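Local coordinates for alcohol oxidase (Myceliophthora thermophila, PDB 6F74), which binds FAD as a VAO-type flavoprotein and probably uses it, with oxygen, to oxidise alcohol-like substrates, at residues V336-L341 / N468-V473; H314-A319 / A390-A395; R452-V457 / K531-N536. All coordinates share one frame; numbering follows the deposited sequence.

In the fold
Contacts 1 and 2 each lay a helix on the seven-stranded antiparallel sheet, at strands 467-472 and 311-320, while contact 3 joins two helices next to it. Contact 1 sits in the middle, its centre about 11 Å from that of contact 2 and about 13 Å from that of contact 3; contacts 2 and 3, centres about 22 Å apart, do not touch. Helix 328-346 touches helix 382-396 toward contact 2 and helix 448-458 toward contact 3. Along the chain, contact 1 interleaves with both others, whereas contact 2 closes before contact 3 opens. Distant segments are thus knitted into one sheet-and-helix domain, contact 1 coming nearest the FAD, with the Leu-472 side chain about 13 Å from it.

Contact 1: residues V336-L341 / N468-V473; sequences VLHQQL and NVVLLV
Helix 328-346 packs on strand 467-472 of the large antiparallel sheet where His-338 and Leu-341 meet Val-470 and Leu-472. Val-470 is the hub, since each of its two methyls has a different partner. CG1 meets Leu-341 CD1 at 3.5 Å, the two side chains reaching toward each other tip to tip. CG2 lies obliquely by the His-338 ring, 3.5 Å from NE2 and 3.7 Å from CE1. Here the side chains slide past one another in opposite directions instead of meeting head on. With CG1 of Val-470 anti to its backbone N (chi1 175°), the methyls fork to reach both helix residues.

The other ring nitrogen of His-338, ND1, is hydrogen-bonded to Ile-334 O, one turn back in the same helix, which helps to fix the ring's rotation. This helix-on-sheet packing is part of the substrate (cap) domain of VAO-type flavoproteins, in which helices back an antiparallel sheet and the sheet's other face looks toward the flavin. Leu-471 accordingly points away from the helix and touches His-246, an FAD-binding residue.

Further along the strand, Leu-472 brings CD1 up to the backbone and CB of Leu-341, 4.3 Å from Leu-341 CB and 4.1 Å from Leu-341 O. The axes of these short helix and strand segments run nearly parallel, 16° apart and 11.1 Å at their closest. Leu-472 is also the centre of an inverse gamma turn, closed by a weak bond of 2.9 Å from Val-473 N to Leu-471 O, as the chain leaves the strand.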
loop_
_atom_site.group_PDB
_atom_site.type_symbol
_atom_site.label_atom_id
_atom_site.label_comp_id
_atom_site.label_asym_id
_atom_site.label_seq_id
_atom_site.Cartn_x
_atom_site.Cartn_y
_atom_site.Cartn_z
ATOM N N VAL A 336 -4.752 16.913 -21.078
ATOM C CA VAL A 336 -6.187 17.191 -21.229
ATOM C C VAL A 336 -7.020 16.208 -20.418
ATOM O O VAL A 336 -7.952 16.596 -19.745
ATOM C CB VAL A 336 -6.644 17.136 -22.722
ATOM C CG1 VAL A 336 -8.168 17.106 -22.851
ATOM C CG2 VAL A 336 -6.099 18.327 -23.496
ATOM N N LEU A 337 -6.673 14.928 -20.512
ATOM C CA LEU A 337 -7.373 13.866 -19.818
ATOM C C LEU A 337 -7.342 14.095 -18.310
ATOM O O LEU A 337 -8.358 13.914 -17.630
ATOM C CB LEU A 337 -6.755 12.496 -20.158
ATOM C CG LEU A 337 -7.264 11.264 -19.397
ATOM C CD1 LEU A 337 -7.214 10.017 -20.273
ATOM C CD2 LEU A 337 -6.487 10.982 -18.103
ATOM N N HIS A 338 -6.168 14.450 -17.792
ATOM C CA HIS A 338 -6.048 14.782 -16.378
ATOM C C HIS A 338 -7.028 15.902 -15.986
ATOM O O HIS A 338 -7.662 15.823 -14.941
ATOM C CB HIS A 338 -4.606 15.145 -15.980
ATOM C CG HIS A 338 -3.733 13.954 -15.714
ATOM N ND1 HIS A 338 -3.373 13.054 -16.689
ATOM C CD2 HIS A 338 -3.121 13.541 -14.582
ATOM C CE1 HIS A 338 -2.605 12.120 -16.164
ATOM N NE2 HIS A 338 -2.438 12.389 -14.884
ATOM N N GLN A 339 -7.162 16.916 -16.833
ATOM C CA GLN A 339 -8.130 18.003 -16.582
ATOM C C GLN A 339 -9.599 17.564 -16.540
ATOM O O GLN A 339 -10.429 18.281 -15.975
ATOM C CB GLN A 339 -8.004 19.098 -17.637
ATOM C CG GLN A 339 -6.676 19.827 -17.665
ATOM C CD GLN A 339 -6.716 20.983 -18.650
ATOM O OE1 GLN A 339 -6.668 20.775 -19.848
ATOM N NE2 GLN A 339 -6.798 22.195 -18.142
ATOM N N GLN A 340 -9.922 16.435 -17.182
ATOM C CA GLN A 340 -11.285 15.933 -17.222
ATOM C C GLN A 340 -11.652 15.043 -16.030
ATOM O O GLN A 340 -12.837 14.711 -15.847
ATOM C CB GLN A 340 -11.521 15.141 -18.497
ATOM C CG GLN A 340 -11.270 15.890 -19.777
ATOM C CD GLN A 340 -12.040 17.207 -19.836
ATOM O OE1 GLN A 340 -13.230 17.266 -19.514
ATOM N NE2 GLN A 340 -11.354 18.263 -20.225
ATOM N N LEU A 341 -10.661 14.668 -15.215
ATOM C CA LEU A 341 -10.909 13.670 -14.185
ATOM C C LEU A 341 -11.901 14.093 -13.129
ATOM O O LEU A 341 -12.721 13.268 -12.702
ATOM C CB LEU A 341 -9.581 13.160 -13.542
ATOM C CG LEU A 341 -8.657 12.377 -14.482
ATOM C CD1 LEU A 341 -7.476 11.845 -13.683
ATOM C CD2 LEU A 341 -9.371 11.258 -15.231
ATOM N N ASN A 468 3.900 6.010 -14.668
ATOM C CA ASN A 468 2.955 7.006 -14.207
ATOM C C ASN A 468 1.581 6.349 -14.081
ATOM O O ASN A 468 1.170 5.572 -14.956
ATOM C CB ASN A 468 2.951 8.174 -15.159
ATOM C CG ASN A 468 4.173 9.044 -14.973
ATOM O OD1 ASN A 468 4.256 9.766 -13.964
ATOM N ND2 ASN A 468 5.141 8.965 -15.916
ATOM N N VAL A 469 0.906 6.618 -12.974
ATOM C CA VAL A 469 -0.346 5.951 -12.667
ATOM C C VAL A 469 -1.306 6.990 -12.110
ATOM O O VAL A 469 -0.916 7.848 -11.260
ATOM C CB VAL A 469 -0.168 4.819 -11.634
ATOM C CG1 VAL A 469 -1.492 4.081 -11.358
ATOM C CG2 VAL A 469 0.917 3.835 -12.081
ATOM N N VAL A 470 -2.550 6.908 -12.595
ATOM C CA VAL A 470 -3.675 7.683 -12.090
ATOM C C VAL A 470 -4.590 6.796 -11.236
ATOM O O VAL A 470 -5.054 5.783 -11.726
ATOM C CB VAL A 470 -4.504 8.257 -13.243
ATOM C CG1 VAL A 470 -5.744 8.950 -12.721
ATOM C CG2 VAL A 470 -3.685 9.296 -13.977
ATOM N N LEU A 471 -4.840 7.194 -9.979
ATOM C CA LEU A 471 -5.729 6.454 -9.069
ATOM C C LEU A 471 -7.003 7.256 -8.891
ATOM O O LEU A 471 -7.084 8.151 -8.045
ATOM C CB LEU A 471 -5.049 6.237 -7.721
ATOM C CG LEU A 471 -3.712 5.496 -7.703
ATOM C CD1 LEU A 471 -2.629 6.386 -8.247
ATOM C CD2 LEU A 471 -3.399 5.102 -6.266
ATOM N N LEU A 472 -7.991 6.993 -9.740
ATOM C CA LEU A 472 -9.217 7.755 -9.693
ATOM C C LEU A 472 -10.086 7.077 -8.622
ATOM O O LEU A 472 -11.007 6.318 -8.922
ATOM C CB LEU A 472 -9.872 7.795 -11.060
ATOM C CG LEU A 472 -11.128 8.654 -11.180
ATOM C CD1 LEU A 472 -10.857 10.127 -10.831
ATOM C CD2 LEU A 472 -11.668 8.514 -12.591
ATOM N N VAL A 473 -9.746 7.351 -7.373
ATOM C CA VAL A 473 -10.254 6.558 -6.241
ATOM C C VAL A 473 -10.884 7.353 -5.140
ATOM O O VAL A 473 -11.344 6.772 -4.201
ATOM C CB VAL A 473 -9.155 5.650 -5.639
ATOM C CG1 VAL A 473 -8.617 4.695 -6.693
ATOM C CG2 VAL A 473 -8.026 6.460 -5.049
#

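Contact 2: residues H314-A319 / A390-A395; sequences HRLAIA and APLMNA
Met-393 hooks its thioether end between His-314 and Leu-316, two residues on the same face of strand 311-320. Although its CA-CB bond runs alongside the strand and does not point at it, the bend at chi2 brings SD in between the two strand residues, and that at chi3 (93°) turns CE aside, back toward Leu-392, where it still touches both His-314 and Leu-316.

At the histidine the sulfur takes the edge of the ring: Met-393 SD lies 4.7 Å from the centroid of His-314, 75° off the ring normal, an edge-on sulfur-aromatic contact. The methyl is placed likewise near the ring plane, with Met-393 CE 3.8 Å from His-314 CE1. The imidazole is held from the adjacent strand 403-412, where NE2 is hydrogen-bonded to Ser-407 OG and the ring also stacks with Phe-409.

CG of Leu-316 stands opposite its backbone N (chi1 178°), which carries both methyls out to the helix. CD1 comes within 3.9 Å of Met-393 SD, while CD2 is at 3.9 Å from Met-393 CE and 4.0 Å from Leu-392 CD2. Toward both helix residues the leucine points tip to tip. An alanine at Leu-316 would take away the methyls that flank SD and CE, and the methionine would probably be freer to swing, with a gap opened beside Leu-392 CD2.

Leu-392 is shared: it also touches Leu-337 of helix 328-346 and His-373 of strand 370-378. The axes of these short strand and helix segments stay 12.0 Å apart at their closest, spanned wholly by side chains. Such a layer of helices laid against one face of a large antiparallel sheet is characteristic of the substrate domain in the VAO family.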
loop_
_atom_site.group_PDB
_atom_site.type_symbol
_atom_site.label_atom_id
_atom_site.label_comp_id
_atom_site.label_asym_id
_atom_site.label_seq_id
_atom_site.Cartn_x
_atom_site.Cartn_y
_atom_site.Cartn_z
ATOM N N HIS A 314 -15.170 0.967 -18.506
ATOM C CA HIS A 314 -14.744 1.687 -19.691
ATOM C C HIS A 314 -13.272 1.433 -19.925
ATOM O O HIS A 314 -12.462 1.798 -19.099
ATOM C CB HIS A 314 -14.941 3.192 -19.484
ATOM C CG HIS A 314 -14.496 4.029 -20.641
ATOM N ND1 HIS A 314 -13.663 5.111 -20.495
ATOM C CD2 HIS A 314 -14.802 3.964 -21.960
ATOM C CE1 HIS A 314 -13.461 5.667 -21.681
ATOM N NE2 HIS A 314 -14.138 4.985 -22.586
ATOM N N ARG A 315 -12.936 0.801 -21.037
ATOM C CA ARG A 315 -11.541 0.580 -21.394
ATOM C C ARG A 315 -11.103 1.595 -22.442
ATOM O O ARG A 315 -11.657 1.637 -23.530
ATOM C CB ARG A 315 -11.333 -0.864 -21.853
ATOM C CG ARG A 315 -11.479 -1.887 -20.703
ATOM C CD ARG A 315 -10.216 -1.971 -19.822
ATOM N NE ARG A 315 -10.273 -3.141 -18.908
ATOM C CZ ARG A 315 -9.612 -4.304 -19.084
ATOM N NH1 ARG A 315 -8.788 -4.530 -20.131
ATOM N NH2 ARG A 315 -9.723 -5.282 -18.176
ATOM N N LEU A 316 -10.115 2.410 -22.114
ATOM C CA LEU A 316 -9.643 3.454 -23.031
ATOM C C LEU A 316 -8.186 3.220 -23.325
ATOM O O LEU A 316 -7.440 2.933 -22.422
ATOM C CB LEU A 316 -9.792 4.856 -22.412
ATOM C CG LEU A 316 -9.287 6.068 -23.242
ATOM C CD1 LEU A 316 -10.173 6.320 -24.458
ATOM C CD2 LEU A 316 -9.241 7.310 -22.373
ATOM N N ALA A 317 -7.781 3.395 -24.569
ATOM C CA ALA A 317 -6.390 3.300 -24.936
ATOM C C ALA A 317 -6.059 4.351 -25.980
ATOM O O ALA A 317 -6.834 4.585 -26.913
ATOM C CB ALA A 317 -6.062 1.914 -25.457
ATOM N N ILE A 318 -4.907 4.969 -25.797
ATOM C CA ILE A 318 -4.461 6.105 -26.598
ATOM C C ILE A 318 -3.015 5.851 -26.983
ATOM O O ILE A 318 -2.187 5.610 -26.102
ATOM C CB ILE A 318 -4.479 7.431 -25.796
ATOM C CG1 ILE A 318 -5.825 7.648 -25.111
ATOM C CG2 ILE A 318 -4.091 8.588 -26.694
ATOM C CD1 ILE A 318 -5.882 8.818 -24.171
ATOM N N ALA A 319 -2.716 5.967 -28.267
ATOM C CA ALA A 319 -1.358 5.838 -28.748
ATOM C C ALA A 319 -1.067 6.860 -29.820
ATOM O O ALA A 319 -1.992 7.249 -30.535
ATOM C CB ALA A 319 -1.146 4.452 -29.343
ATOM N N ALA A 390 -18.363 11.049 -21.052
ATOM C CA ALA A 390 -18.493 11.922 -22.193
ATOM C C ALA A 390 -17.590 13.135 -22.094
ATOM O O ALA A 390 -16.935 13.445 -23.078
ATOM C CB ALA A 390 -19.946 12.322 -22.430
ATOM N N PRO A 391 -17.510 13.805 -20.914
ATOM C CA PRO A 391 -16.634 14.975 -20.873
ATOM C C PRO A 391 -15.200 14.667 -21.339
ATOM O O PRO A 391 -14.603 15.485 -22.045
ATOM C CB PRO A 391 -16.673 15.390 -19.397
ATOM C CG PRO A 391 -17.989 14.875 -18.909
ATOM C CD PRO A 391 -18.099 13.547 -19.588
ATOM N N LEU A 392 -14.704 13.479 -20.996
ATOM C CA LEU A 392 -13.400 13.003 -21.484
ATOM C C LEU A 392 -13.367 12.650 -22.971
ATOM O O LEU A 392 -12.469 13.097 -23.672
ATOM C CB LEU A 392 -12.896 11.791 -20.677
ATOM C CG LEU A 392 -11.515 11.250 -21.105
ATOM C CD1 LEU A 392 -10.410 12.287 -21.126
ATOM C CD2 LEU A 392 -11.165 10.094 -20.193
ATOM N N MET A 393 -14.307 11.851 -23.453
ATOM C CA MET A 393 -14.296 11.467 -24.902
ATOM C C MET A 393 -14.507 12.646 -25.828
ATOM O O MET A 393 -13.870 12.743 -26.887
ATOM C CB MET A 393 -15.317 10.355 -25.183
ATOM C CG MET A 393 -15.133 9.121 -24.305
ATOM S SD MET A 393 -13.484 8.390 -24.395
ATOM C CE MET A 393 -12.608 9.134 -23.100
ATOM N N ASN A 394 -15.346 13.581 -25.389
ATOM C CA ASN A 394 -15.547 14.819 -26.121
ATOM C C ASN A 394 -14.248 15.622 -26.189
ATOM O O ASN A 394 -13.931 16.171 -27.251
ATOM C CB ASN A 394 -16.652 15.671 -25.493
ATOM C CG ASN A 394 -18.035 15.025 -25.589
ATOM O OD1 ASN A 394 -18.284 14.119 -26.393
ATOM N ND2 ASN A 394 -18.965 15.535 -24.797
ATOM N N ALA A 395 -13.507 15.696 -25.091
ATOM C CA ALA A 395 -12.261 16.462 -25.081
ATOM C C ALA A 395 -11.212 15.792 -25.940
ATOM O O ALA A 395 -10.382 16.473 -26.533
ATOM C CB ALA A 395 -11.747 16.687 -23.674
#

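Contact 3: residues R452-V457 / K531-N536; sequences REAIEV and KKLAPN
Lys-532 NZ approaches Glu-453 OE1 at 3.5 Å, a salt bridge with a weak hydrogen bond that links helix 448-458 to the C-terminal end of helix 512-533. This is a helix-helix contact within the substrate domain of the VAO-type fold. OE2 of Glu-453 is hardly farther from Lys-532 NZ, at 3.7 Å, so the ammonium sits almost evenly before the two carboxylate oxygens. The two side chains cross at about a right angle. Both are extended beyond CG, which lets them span the gap between the helices at the exposed margin, where solvent probably screens much of the attraction.

A much shorter pair lies within helix 448-458 and probably helps to stiffen it: Arg-452 NH1 donates to Glu-456 OE1, one turn on, at 2.7 Å. That bond is nearly straight, 173° at the hydrogen, lies in the guanidinium plane and uses the carboxylate's anti lone pair. The charges of this pair are carried further, since Arg-452 NE has a second salt bridge to Asp-332 of helix 328-346 and Glu-456 OE2 has one to Arg-357. They tie the helix to its neighbours on the side away from Lys-532.

Inward from the charges the contact turns apolar and buried. Ala-454 and Leu-533 bring the backbones together, their CA atoms only 6.3 Å apart, a closeness the small alanine allows. Leu-533 carries CG anti to its own N (chi1 -180°), and that directs a methyl to the alanine. CD2 of Leu-533 rests 3.7 Å from Ala-454 CB, with Leu-533 CB following at 4.1 Å from the same methyl.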
loop_
_atom_site.group_PDB
_atom_site.type_symbol
_atom_site.label_atom_id
_atom_site.label_comp_id
_atom_site.label_asym_id
_atom_site.label_seq_id
_atom_site.Cartn_x
_atom_site.Cartn_y
_atom_site.Cartn_z
ATOM N N ARG A 452 0.208 20.499 -18.274
ATOM C CA ARG A 452 1.124 20.039 -19.321
ATOM C C ARG A 452 2.594 20.039 -18.883
ATOM O O ARG A 452 3.321 19.063 -19.154
ATOM C CB ARG A 452 0.944 20.852 -20.592
ATOM C CG ARG A 452 1.657 20.318 -21.831
ATOM C CD ARG A 452 1.333 18.850 -22.120
ATOM N NE ARG A 452 2.018 18.384 -23.325
ATOM C CZ ARG A 452 3.307 18.037 -23.409
ATOM N NH1 ARG A 452 4.122 18.086 -22.345
ATOM N NH2 ARG A 452 3.779 17.633 -24.583
ATOM N N GLU A 453 2.999 21.080 -18.164
ATOM C CA GLU A 453 4.343 21.157 -17.604
ATOM C C GLU A 453 4.621 20.050 -16.544
ATOM O O GLU A 453 5.710 19.457 -16.493
ATOM C CB GLU A 453 4.550 22.545 -16.970
ATOM C CG GLU A 453 6.017 22.801 -16.622
ATOM C CD GLU A 453 6.286 23.728 -15.465
ATOM O OE1 GLU A 453 5.538 23.716 -14.427
ATOM O OE2 GLU A 453 7.290 24.454 -15.685
ATOM N N ALA A 454 3.637 19.770 -15.696
ATOM C CA ALA A 454 3.748 18.669 -14.739
ATOM C C ALA A 454 3.887 17.312 -15.445
ATOM O O ALA A 454 4.775 16.519 -15.118
ATOM C CB ALA A 454 2.542 18.649 -13.815
ATOM N N ILE A 455 3.009 17.074 -16.406
ATOM C CA ILE A 455 3.063 15.882 -17.261
ATOM C C ILE A 455 4.423 15.752 -17.959
ATOM O O ILE A 455 4.983 14.662 -17.972
ATOM C CB ILE A 455 1.912 15.874 -18.291
ATOM C CG1 ILE A 455 0.534 15.742 -17.601
ATOM C CG2 ILE A 455 2.077 14.789 -19.331
ATOM C CD1 ILE A 455 0.342 14.536 -16.696
ATOM N N GLU A 456 4.957 16.845 -18.506
ATOM C CA GLU A 456 6.253 16.796 -19.174
ATOM C C GLU A 456 7.335 16.261 -18.251
ATOM O O GLU A 456 8.055 15.357 -18.621
ATOM C CB GLU A 456 6.664 18.182 -19.711
ATOM C CG GLU A 456 7.914 18.209 -20.584
ATOM C CD GLU A 456 7.802 17.317 -21.805
ATOM O OE1 GLU A 456 6.705 17.212 -22.434
ATOM O OE2 GLU A 456 8.809 16.644 -22.108
ATOM N N VAL A 457 7.424 16.812 -17.046
ATOM C CA VAL A 457 8.403 16.348 -16.043
ATOM C C VAL A 457 8.196 14.902 -15.556
ATOM O O VAL A 457 9.144 14.130 -15.551
ATOM C CB VAL A 457 8.477 17.288 -14.816
ATOM C CG1 VAL A 457 9.453 16.739 -13.760
ATOM C CG2 VAL A 457 8.917 18.680 -15.236
ATOM N N LYS A 531 4.219 18.436 -6.621
ATOM C CA LYS A 531 3.956 19.408 -5.562
ATOM C C LYS A 531 3.692 20.771 -6.097
ATOM O O LYS A 531 2.787 21.451 -5.606
ATOM C CB LYS A 531 5.103 19.461 -4.530
ATOM C CG LYS A 531 5.087 18.266 -3.605
ATOM C CD LYS A 531 5.997 18.368 -2.393
ATOM C CE LYS A 531 6.016 17.027 -1.662
ATOM N NZ LYS A 531 6.846 16.968 -0.411
ATOM N N LYS A 532 4.475 21.188 -7.099
ATOM C CA LYS A 532 4.242 22.464 -7.767
ATOM C C LYS A 532 2.877 22.520 -8.430
ATOM O O LYS A 532 2.204 23.555 -8.378
ATOM C CB LYS A 532 5.331 22.752 -8.802
ATOM C CG LYS A 532 5.190 24.127 -9.471
ATOM C CD LYS A 532 6.422 24.464 -10.310
ATOM C CE LYS A 532 6.235 25.758 -11.053
ATOM N NZ LYS A 532 7.168 25.823 -12.209
ATOM N N LEU A 533 2.469 21.430 -9.071
ATOM C CA LEU A 533 1.117 21.322 -9.611
ATOM C C LEU A 533 0.036 21.432 -8.543
ATOM O O LEU A 533 -0.903 22.216 -8.707
ATOM C CB LEU A 533 0.935 20.001 -10.323
ATOM C CG LEU A 533 -0.439 19.737 -10.958
ATOM C CD1 LEU A 533 -0.766 20.788 -12.009
ATOM C CD2 LEU A 533 -0.418 18.326 -11.540
ATOM N N ALA A 534 0.158 20.632 -7.484
ATOM C CA ALA A 534 -0.812 20.656 -6.372
ATOM C C ALA A 534 -0.140 20.896 -5.022
ATOM O O ALA A 534 0.112 19.950 -4.287
ATOM C CB ALA A 534 -1.614 19.367 -6.346
ATOM N N PRO A 535 0.131 22.180 -4.671
ATOM C CA PRO A 535 0.950 22.446 -3.480
ATOM C C PRO A 535 0.219 22.394 -2.151
ATOM O O PRO A 535 0.861 22.387 -1.112
ATOM C CB PRO A 535 1.512 23.843 -3.749
ATOM C CG PRO A 535 0.441 24.513 -4.547
ATOM C CD PRO A 535 -0.240 23.431 -5.355
ATOM N N ASN A 536 -1.110 22.340 -2.171
ATOM C CA ASN A 536 -1.912 22.442 -0.949
ATOM C C ASN A 536 -2.509 21.146 -0.481
ATOM O O ASN A 536 -3.340 21.174 0.404
ATOM C CB ASN A 536 -3.045 23.454 -1.205
ATOM C CG ASN A 536 -2.508 24.812 -1.614
ATOM O OD1 ASN A 536 -1.462 25.275 -1.089
ATOM N ND2 ASN A 536 -3.206 25.468 -2.534
#